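Local coordinates for protein ochratoxinase (Aspergillus niger, PDB 4C65) that hydrolyses the amide bond of ochratoxin A to release L-phenylalanine, acting as a zinc-dependent carboxypeptidase of the amidohydrolase superfamily, at residues K33-V38 and Y387-I392; T8-G13 and P59-G64; G108-R113 and T412-G417. All blocks are in the same frame, centred on the assembly; numbering follows the deposited sequence.

Overall arrangement
From the N terminus of ochratoxinase, residues 8-13 are rejoined first, when interaction 2 closes a short loop at residues 59-64. Residues 33-38, inside that loop, wait until residues 387-392 for interaction 1, which therefore crosses interaction 2. Residues 108-113 then meet residues 412-417 in interaction 3, which crosses interaction 1 and follows interaction 2 in series. Strand 391-394 lies between strands 60-67 and 411-416 in the sheet, with probable backbone hydrogen bonds on both flanks. The three contacts, a worked example of how crossing contacts can knit together distant parts of one chain, bind the N- and C-terminal β-strands to strand 109-114, probably among the first strands of the barrel.

Interaction 1. Residues K33-V38 and Y387-I392; sequences KIIAFV and YEADVI
Ile35 and Ala389 meet where strand 34-38 reaches the loop leading into strand 391-394, and two backbone hydrogen bonds fasten the meeting. Ile35 N gives its hydrogen to Tyr387 O at 2.8 Å, nearly in line with the C=O bond (174° at the oxygen). Ala389 N gives its own to Lys33 O at 2.9 Å, arriving more from the side (144°). Together they frame Ile34 and Glu388, a non-hydrogen-bonded pair in a single antiparallel bridge.

The tight part lies under Ile35. Its CG1 branch sits beside the backbone N (chi1 -66°) and then runs on extended, which lays CD1 3.5 Å from Glu388 O and against Tyr387 CB. CG1 itself rests on Ala389 CA at 4.0 Å. Ala389 turns its methyl toward the strand, where CB lies 3.3 Å from Lys33 O, and beyond the bridge it also touches Ile30 of strand 26-31. Ala389 is the centre of an inverse gamma turn; just after it, Asp390 OD1 accepts a hydrogen bond from Gly417 N.

The other side is loose. Lys33 leads its long chain away toward solvent, the side chain of Glu388 sets out away from the strand and touches Pro378, and Ile34 is exposed, brushing Tyr387 O with CG2 at 3.8 Å.

The hydrogen bonds across the contact are all main-chain, with apolar packing by Ile35 and Ala389 on one side, so this join between an N-terminal strand and a C-terminal segment of what is probably the β-sandwich domain probably relies little on charge.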
loop_
_atom_site.group_PDB
_atom_site.type_symbol
_atom_site.label_atom_id
_atom_site.label_comp_id
_atom_site.label_asym_id
_atom_site.label_seq_id
_atom_site.Cartn_x
_atom_site.Cartn_y
_atom_site.Cartn_z
ATOM N N LYS A 33 -42.549 29.292 -0.926
ATOM C CA LYS A 33 -41.612 28.756 -1.930
ATOM C C LYS A 33 -42.240 28.485 -3.264
ATOM O O LYS A 33 -41.527 28.209 -4.227
ATOM C CB LYS A 33 -40.986 27.474 -1.411
ATOM C CG LYS A 33 -40.157 27.713 -0.160
ATOM C CD LYS A 33 -39.771 26.427 0.549
ATOM C CE LYS A 33 -39.072 26.692 1.872
ATOM N NZ LYS A 33 -37.788 25.943 2.008
ATOM N N ILE A 34 -43.565 28.565 -3.333
ATOM C CA ILE A 34 -44.330 28.100 -4.483
ATOM C C ILE A 34 -45.148 29.181 -5.168
ATOM O O ILE A 34 -45.372 30.231 -4.619
ATOM C CB ILE A 34 -45.170 26.928 -3.938
ATOM C CG1 ILE A 34 -44.186 25.762 -3.937
ATOM C CG2 ILE A 34 -46.440 26.618 -4.722
ATOM C CD1 ILE A 34 -43.868 25.232 -2.561
ATOM N N ILE A 35 -45.501 28.946 -6.420
ATOM C CA ILE A 35 -46.302 29.873 -7.157
ATOM C C ILE A 35 -47.750 29.584 -6.836
ATOM O O ILE A 35 -48.236 28.498 -7.099
ATOM C CB ILE A 35 -46.072 29.720 -8.672
ATOM C CG1 ILE A 35 -44.629 30.140 -9.014
ATOM C CG2 ILE A 35 -47.085 30.562 -9.449
ATOM C CD1 ILE A 35 -44.116 29.600 -10.328
ATOM N N ALA A 36 -48.440 30.581 -6.296
ATOM C CA ALA A 36 -49.801 30.407 -5.851
ATOM C C ALA A 36 -50.824 30.723 -6.931
ATOM O O ALA A 36 -51.911 30.181 -6.916
ATOM C CB ALA A 36 -50.057 31.262 -4.619
ATOM N N PHE A 37 -50.483 31.620 -7.847
ATOM C CA PHE A 37 -51.403 32.020 -8.903
ATOM C C PHE A 37 -50.661 32.579 -10.117
ATOM O O PHE A 37 -49.682 33.319 -9.971
ATOM C CB PHE A 37 -52.379 33.088 -8.385
ATOM C CG PHE A 37 -53.201 33.748 -9.473
ATOM C CD1 PHE A 37 -54.353 33.138 -9.948
ATOM C CD2 PHE A 37 -52.812 34.976 -10.026
ATOM C CE1 PHE A 37 -55.120 33.734 -10.934
ATOM C CE2 PHE A 37 -53.572 35.583 -11.015
ATOM C CZ PHE A 37 -54.740 34.965 -11.463
ATOM N N VAL A 38 -51.166 32.248 -11.303
ATOM C CA VAL A 38 -50.738 32.892 -12.522
ATOM C C VAL A 38 -51.955 33.143 -13.385
ATOM O O VAL A 38 -52.815 32.293 -13.533
ATOM C CB VAL A 38 -49.758 32.027 -13.314
ATOM C CG1 VAL A 38 -49.327 32.733 -14.590
ATOM C CG2 VAL A 38 -48.539 31.699 -12.469
ATOM N N TYR A 387 -45.948 25.213 -8.970
ATOM C CA TYR A 387 -44.545 25.070 -9.319
ATOM C C TYR A 387 -43.676 25.928 -8.436
ATOM O O TYR A 387 -44.143 26.879 -7.798
ATOM C CB TYR A 387 -44.314 25.441 -10.781
ATOM C CG TYR A 387 -44.722 24.354 -11.735
ATOM C CD1 TYR A 387 -46.013 23.816 -11.704
ATOM C CD2 TYR A 387 -43.842 23.885 -12.688
ATOM C CE1 TYR A 387 -46.396 22.824 -12.582
ATOM C CE2 TYR A 387 -44.222 22.905 -13.575
ATOM C CZ TYR A 387 -45.491 22.382 -13.511
ATOM O OH TYR A 387 -45.846 21.413 -14.383
ATOM N N GLU A 388 -42.387 25.596 -8.397
ATOM C CA GLU A 388 -41.444 26.297 -7.525
ATOM C C GLU A 388 -41.252 27.737 -7.993
ATOM O O GLU A 388 -41.188 28.010 -9.187
ATOM C CB GLU A 388 -40.091 25.595 -7.477
ATOM C CG GLU A 388 -40.139 24.209 -6.891
ATOM C CD GLU A 388 -38.933 23.846 -6.049
ATOM O OE1 GLU A 388 -37.752 24.211 -6.367
ATOM O OE2 GLU A 388 -39.181 23.175 -5.030
ATOM N N ALA A 389 -41.149 28.650 -7.036
ATOM C CA ALA A 389 -41.041 30.085 -7.316
ATOM C C ALA A 389 -39.622 30.474 -7.684
ATOM O O ALA A 389 -38.957 31.190 -6.956
ATOM C CB ALA A 389 -41.542 30.889 -6.122
ATOM N N ASP A 390 -39.175 29.965 -8.831
ATOM C CA ASP A 390 -37.919 30.372 -9.473
ATOM C C ASP A 390 -38.322 31.271 -10.656
ATOM O O ASP A 390 -38.843 30.785 -11.673
ATOM C CB ASP A 390 -37.149 29.161 -9.981
ATOM C CG ASP A 390 -36.598 28.298 -8.871
ATOM O OD1 ASP A 390 -36.946 28.546 -7.687
ATOM O OD2 ASP A 390 -35.782 27.410 -9.164
ATOM N N VAL A 391 -38.169 32.584 -10.474
ATOM C CA VAL A 391 -38.844 33.561 -11.326
ATOM C C VAL A 391 -37.884 34.685 -11.559
ATOM O O VAL A 391 -37.214 35.134 -10.622
ATOM C CB VAL A 391 -40.140 34.102 -10.650
ATOM C CG1 VAL A 391 -40.876 35.077 -11.562
ATOM C CG2 VAL A 391 -41.068 32.966 -10.254
ATOM N N ILE A 392 -37.795 35.144 -12.800
ATOM C CA ILE A 392 -36.965 36.309 -13.086
ATOM C C ILE A 392 -37.739 37.387 -13.839
ATOM O O ILE A 392 -38.666 37.091 -14.607
ATOM C CB ILE A 392 -35.673 35.933 -13.842
ATOM C CG1 ILE A 392 -35.970 35.309 -15.214
ATOM C CG2 ILE A 392 -34.840 34.988 -12.998
ATOM C CD1 ILE A 392 -34.750 35.157 -16.109
#

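Interaction 2. Residues T8-G13 and P59-G64; sequences TIIYAG and PVLMPG
Apolar contact between Ile10, Ala12 and Leu61 carries this meeting. Ile10 offers its CG2 methyl, placed anti to the backbone N, while CG1 stands beside that N (chi1 -55°). The methyl reaches both ends of the leucine fork, lying 3.7 Å from Leu61 CD1 and 3.9 Å from Leu61 CD2, and the two side chains cross at about a right angle. Closer to the corner, the methyl of Ala12 presses on the root of the same leucine, with Ala12 CB 3.7 Å from Leu61 CB. Leu61 is thus touched at its base by one residue and at its tips by another. Its CG swings anti to the backbone N (chi1 -159°), which sends the fork out from its strand, across to Ile10.

The fold explains this arrangement. Strand 7-15 pairs with strands 26-31 and 54-58 and is also a parallel neighbour of strand 60-67; the chain turns corners at Gly13 and Pro59, and residues 60-63 run beside strand 391-394. Leu61 and Ile10 face each other across an apolar interior that probably belongs to the smaller β-sandwich domain. Leu28 touches both of them, Val391 lies against Leu61, and Trp415 CH2 comes within 3.5 Å of Ile10 CD1.

Backbone contact belongs to the corners themselves. The main chains are closest at Gly13 and Pro59, whose CA atoms are 4.6 Å apart, and the separation widens to 8.5 Å between Ile10 CA and Leu61 CA. Gly13 has no side chain to hold the backbones apart there. Gly13 N approaches Pro59 O to 3.2 Å, but the angle is too poor for a hydrogen bond.

A cation-pi contact between Tyr11 and Arg57 lies on the side of strand 7-15 turned away from Leu61.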
loop_
_atom_site.group_PDB
_atom_site.type_symbol
_atom_site.label_atom_id
_atom_site.label_comp_id
_atom_site.label_asym_id
_atom_site.label_seq_id
_atom_site.Cartn_x
_atom_site.Cartn_y
_atom_site.Cartn_z
ATOM N N THR A 8 -46.142 37.447 -2.170
ATOM C CA THR A 8 -45.635 38.497 -3.055
ATOM C C THR A 8 -46.450 38.520 -4.349
ATOM O O THR A 8 -46.679 37.481 -4.959
ATOM C CB THR A 8 -44.165 38.261 -3.423
ATOM O OG1 THR A 8 -43.398 38.081 -2.240
ATOM C CG2 THR A 8 -43.610 39.426 -4.213
ATOM N N ILE A 9 -46.915 39.706 -4.743
ATOM C CA ILE A 9 -47.609 39.872 -6.016
ATOM C C ILE A 9 -46.693 40.572 -6.983
ATOM O O ILE A 9 -46.123 41.611 -6.664
ATOM C CB ILE A 9 -48.918 40.674 -5.889
ATOM C CG1 ILE A 9 -49.804 40.037 -4.813
ATOM C CG2 ILE A 9 -49.652 40.689 -7.224
ATOM C CD1 ILE A 9 -51.134 40.711 -4.610
ATOM N N ILE A 10 -46.532 39.973 -8.159
ATOM C CA ILE A 10 -45.737 40.563 -9.223
ATOM C C ILE A 10 -46.626 40.802 -10.438
ATOM O O ILE A 10 -47.211 39.864 -10.966
ATOM C CB ILE A 10 -44.594 39.629 -9.656
ATOM C CG1 ILE A 10 -43.739 39.237 -8.456
ATOM C CG2 ILE A 10 -43.748 40.296 -10.737
ATOM C CD1 ILE A 10 -42.961 37.957 -8.677
ATOM N N TYR A 11 -46.755 42.065 -10.832
ATOM C CA TYR A 11 -47.511 42.432 -12.015
ATOM C C TYR A 11 -46.574 42.527 -13.181
ATOM O O TYR A 11 -45.509 43.140 -13.073
ATOM C CB TYR A 11 -48.182 43.782 -11.813
ATOM C CG TYR A 11 -49.235 43.787 -10.729
ATOM C CD1 TYR A 11 -50.552 43.487 -11.015
ATOM C CD2 TYR A 11 -48.903 44.066 -9.418
ATOM C CE1 TYR A 11 -51.526 43.491 -10.027
ATOM C CE2 TYR A 11 -49.877 44.078 -8.414
ATOM C CZ TYR A 11 -51.186 43.800 -8.733
ATOM O OH TYR A 11 -52.146 43.819 -7.769
ATOM N N ALA A 12 -46.964 41.933 -14.302
ATOM C CA ALA A 12 -46.088 41.874 -15.462
ATOM C C ALA A 12 -46.754 42.380 -16.727
ATOM O O ALA A 12 -47.812 41.890 -17.097
ATOM C CB ALA A 12 -45.584 40.446 -15.670
ATOM N N GLY A 13 -46.104 43.321 -17.414
ATOM C CA GLY A 13 -46.556 43.761 -18.728
ATOM C C GLY A 13 -46.688 42.586 -19.694
ATOM O O GLY A 13 -47.667 42.463 -20.422
ATOM N N PRO A 59 -41.748 44.858 -16.469
ATOM C CA PRO A 59 -42.191 44.751 -17.865
ATOM C C PRO A 59 -42.349 43.318 -18.325
ATOM O O PRO A 59 -43.315 43.004 -19.004
ATOM C CB PRO A 59 -41.073 45.442 -18.666
ATOM C CG PRO A 59 -40.260 46.201 -17.672
ATOM C CD PRO A 59 -40.434 45.505 -16.346
ATOM N N VAL A 60 -41.412 42.453 -17.941
ATOM C CA VAL A 60 -41.408 41.063 -18.395
ATOM C C VAL A 60 -41.103 40.111 -17.254
ATOM O O VAL A 60 -40.142 40.313 -16.516
ATOM C CB VAL A 60 -40.369 40.838 -19.524
ATOM C CG1 VAL A 60 -40.340 39.382 -19.960
ATOM C CG2 VAL A 60 -40.692 41.734 -20.712
ATOM N N LEU A 61 -41.892 39.044 -17.165
ATOM C CA LEU A 61 -41.680 38.010 -16.175
ATOM C C LEU A 61 -41.627 36.636 -16.846
ATOM O O LEU A 61 -42.387 36.369 -17.792
ATOM C CB LEU A 61 -42.802 38.030 -15.150
ATOM C CG LEU A 61 -42.515 37.390 -13.804
ATOM C CD1 LEU A 61 -41.579 38.246 -12.960
ATOM C CD2 LEU A 61 -43.825 37.144 -13.055
ATOM N N MET A 62 -40.744 35.773 -16.352
ATOM C CA MET A 62 -40.573 34.433 -16.905
ATOM C C MET A 62 -39.966 33.501 -15.869
ATOM O O MET A 62 -39.538 33.955 -14.790
ATOM C CB MET A 62 -39.693 34.495 -18.156
ATOM C CG MET A 62 -38.278 35.022 -17.943
ATOM S SD MET A 62 -37.260 34.875 -19.435
ATOM C CE MET A 62 -36.884 33.118 -19.404
ATOM N N PRO A 63 -39.919 32.203 -16.170
ATOM C CA PRO A 63 -39.229 31.303 -15.245
ATOM C C PRO A 63 -37.747 31.559 -15.182
ATOM O O PRO A 63 -37.146 32.021 -16.155
ATOM C CB PRO A 63 -39.469 29.902 -15.844
ATOM C CG PRO A 63 -40.533 30.073 -16.867
ATOM C CD PRO A 63 -40.411 31.484 -17.346
ATOM N N GLY A 64 -37.155 31.272 -14.032
ATOM C CA GLY A 64 -35.691 31.271 -13.920
ATOM C C GLY A 64 -35.065 30.303 -14.932
ATOM O O GLY A 64 -35.640 29.256 -15.230
#

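Interaction 3. Residues G108-R113 and T412-G417; sequences GYTSYR and THVWKG
Gly108 and Thr110 lie against Val414 and Lys416 where two strands run in broadly the same direction, at 40° to each other with axes 8.0 Å apart at closest. They are not paired: Gly108 CA stands 6.0 Å from Val414 CA, and the side chains of Thr110, Val414 and Lys416 bridge the distance, partly onto main-chain atoms. Gly108, with positive phi, is the C-prime residue of a Schellman motif ending helix 90-106, and the chain leaves it directly into strand 109-114.

Val414 uses both methyls. Its CG1, anti to the backbone N, meets the Thr110 methyl, CG2, at 3.9 Å, where the two side chains pass alongside, pointing in opposite directions. Its CG2 lies over the bare Gly108 CA at 4.1 Å. The same Thr110 methyl also rests 3.9 Å from Trp415 O, so one carbon touches both side chain and main chain.

The contact probably lies at the seam between the twisted TIM barrel and the β-sandwich. Strand 109-114 runs parallel to strands 60-67 and 135-138, probably as part of the barrel, and Arg113 farther along it is held by a salt bridge to Glu264. Strand 411-416 pairs instead with strands 391-394 and 419-422, probably in the sandwich, and the ring of Trp415 on its far face meets His56 edge-to-face.

Lys416 closes the end of the seam. Its chain starts extended (chi1 -173°), bringing CD 4.1 Å from Thr110 O, and a bend at chi3 lets NZ hydrogen-bond Gly133 O, just before strand 135-138.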
loop_
_atom_site.group_PDB
_atom_site.type_symbol
_atom_site.label_atom_id
_atom_site.label_comp_id
_atom_site.label_asym_id
_atom_site.label_seq_id
_atom_site.Cartn_x
_atom_site.Cartn_y
_atom_site.Cartn_z
ATOM N N GLY A 108 -29.919 35.517 -13.822
ATOM C CA GLY A 108 -31.220 34.856 -13.909
ATOM C C GLY A 108 -31.191 33.341 -14.085
ATOM O O GLY A 108 -32.200 32.727 -14.409
ATOM N N TYR A 109 -30.050 32.728 -13.863
ATOM C CA TYR A 109 -29.954 31.282 -13.895
ATOM C C TYR A 109 -30.194 30.708 -12.498
ATOM O O TYR A 109 -29.330 30.852 -11.631
ATOM C CB TYR A 109 -28.590 30.854 -14.491
ATOM C CG TYR A 109 -28.600 30.967 -16.014
ATOM C CD1 TYR A 109 -28.460 32.214 -16.643
ATOM C CD2 TYR A 109 -28.809 29.835 -16.809
ATOM C CE1 TYR A 109 -28.517 32.321 -18.014
ATOM C CE2 TYR A 109 -28.850 29.935 -18.185
ATOM C CZ TYR A 109 -28.731 31.190 -18.781
ATOM O OH TYR A 109 -28.764 31.284 -20.163
ATOM N N THR A 110 -31.364 30.098 -12.301
ATOM C CA THR A 110 -31.750 29.585 -11.007
ATOM C C THR A 110 -31.559 28.067 -10.854
ATOM O O THR A 110 -31.735 27.519 -9.770
ATOM C CB THR A 110 -33.187 29.988 -10.670
ATOM O OG1 THR A 110 -34.085 29.491 -11.656
ATOM C CG2 THR A 110 -33.313 31.497 -10.620
ATOM N N SER A 111 -31.214 27.395 -11.947
ATOM C CA SER A 111 -30.851 25.986 -11.904
ATOM C C SER A 111 -29.715 25.688 -12.871
ATOM O O SER A 111 -29.690 26.199 -13.985
ATOM C CB SER A 111 -32.063 25.074 -12.217
ATOM O OG SER A 111 -33.018 25.064 -11.149
ATOM N N TYR A 112 -28.804 24.840 -12.415
ATOM C CA TYR A 112 -27.692 24.350 -13.179
ATOM C C TYR A 112 -27.622 22.815 -13.045
ATOM O O TYR A 112 -27.778 22.283 -11.969
ATOM C CB TYR A 112 -26.400 24.893 -12.590
ATOM C CG TYR A 112 -25.842 26.204 -13.124
ATOM C CD1 TYR A 112 -26.363 26.839 -14.244
ATOM C CD2 TYR A 112 -24.706 26.759 -12.525
ATOM C CE1 TYR A 112 -25.784 28.012 -14.715
ATOM C CE2 TYR A 112 -24.126 27.904 -13.001
ATOM C CZ TYR A 112 -24.674 28.543 -14.079
ATOM O OH TYR A 112 -24.062 29.676 -14.535
ATOM N N ARG A 113 -27.390 22.125 -14.163
ATOM C CA ARG A 113 -26.986 20.728 -14.132
ATOM C C ARG A 113 -25.486 20.632 -14.361
ATOM O O ARG A 113 -24.995 20.879 -15.472
ATOM C CB ARG A 113 -27.761 19.891 -15.157
ATOM C CG ARG A 113 -27.603 18.385 -14.937
ATOM C CD ARG A 113 -28.380 17.567 -15.948
ATOM N NE ARG A 113 -27.916 17.802 -17.314
ATOM C CZ ARG A 113 -28.148 17.006 -18.354
ATOM N NH1 ARG A 113 -28.835 15.875 -18.222
ATOM N NH2 ARG A 113 -27.676 17.333 -19.550
ATOM N N THR A 412 -33.642 42.206 -13.850
ATOM C CA THR A 412 -33.758 43.149 -12.735
ATOM C C THR A 412 -34.092 42.469 -11.432
ATOM O O THR A 412 -33.745 42.988 -10.373
ATOM C CB THR A 412 -34.841 44.212 -13.000
ATOM O OG1 THR A 412 -36.103 43.570 -13.226
ATOM C CG2 THR A 412 -34.483 45.035 -14.200
ATOM N N HIS A 413 -34.827 41.353 -11.507
ATOM C CA HIS A 413 -35.312 40.655 -10.313
ATOM C C HIS A 413 -35.043 39.188 -10.456
ATOM O O HIS A 413 -35.318 38.613 -11.515
ATOM C CB HIS A 413 -36.818 40.816 -10.118
ATOM C CG HIS A 413 -37.253 42.210 -9.825
ATOM N ND1 HIS A 413 -37.258 43.205 -10.776
ATOM C CD2 HIS A 413 -37.730 42.771 -8.690
ATOM C CE1 HIS A 413 -37.701 44.324 -10.232
ATOM N NE2 HIS A 413 -37.989 44.086 -8.967
ATOM N N VAL A 414 -34.548 38.568 -9.391
ATOM C CA VAL A 414 -34.355 37.115 -9.361
ATOM C C VAL A 414 -34.905 36.503 -8.067
ATOM O O VAL A 414 -34.411 36.782 -6.986
ATOM C CB VAL A 414 -32.872 36.731 -9.534
ATOM C CG1 VAL A 414 -32.696 35.212 -9.505
ATOM C CG2 VAL A 414 -32.328 37.303 -10.837
ATOM N N TRP A 415 -35.942 35.679 -8.211
ATOM C CA TRP A 415 -36.472 34.858 -7.138
ATOM C C TRP A 415 -36.037 33.397 -7.330
ATOM O O TRP A 415 -36.172 32.841 -8.418
ATOM C CB TRP A 415 -38.005 34.872 -7.135
ATOM C CG TRP A 415 -38.621 36.123 -6.664
ATOM C CD1 TRP A 415 -38.926 36.453 -5.374
ATOM C CD2 TRP A 415 -38.999 37.234 -7.468
ATOM N NE1 TRP A 415 -39.495 37.696 -5.332
ATOM C CE2 TRP A 415 -39.556 38.196 -6.607
ATOM C CE3 TRP A 415 -38.916 37.515 -8.830
ATOM C CZ2 TRP A 415 -40.028 39.425 -7.069
ATOM C CZ3 TRP A 415 -39.385 38.721 -9.286
ATOM C CH2 TRP A 415 -39.929 39.666 -8.413
ATOM N N LYS A 416 -35.500 32.803 -6.265
ATOM C CA LYS A 416 -35.218 31.367 -6.216
ATOM C C LYS A 416 -35.896 30.805 -4.983
ATOM O O LYS A 416 -35.626 31.240 -3.865
ATOM C CB LYS A 416 -33.722 31.102 -6.148
ATOM C CG LYS A 416 -33.400 29.618 -6.265
ATOM C CD LYS A 416 -31.934 29.283 -6.031
ATOM C CE LYS A 416 -31.559 29.112 -4.567
ATOM N NZ LYS A 416 -30.402 28.202 -4.461
ATOM N N GLY A 417 -36.785 29.839 -5.194
ATOM C CA GLY A 417 -37.564 29.269 -4.096
ATOM C C GLY A 417 -38.367 30.311 -3.347
ATOM O O GLY A 417 -38.533 30.217 -2.136
#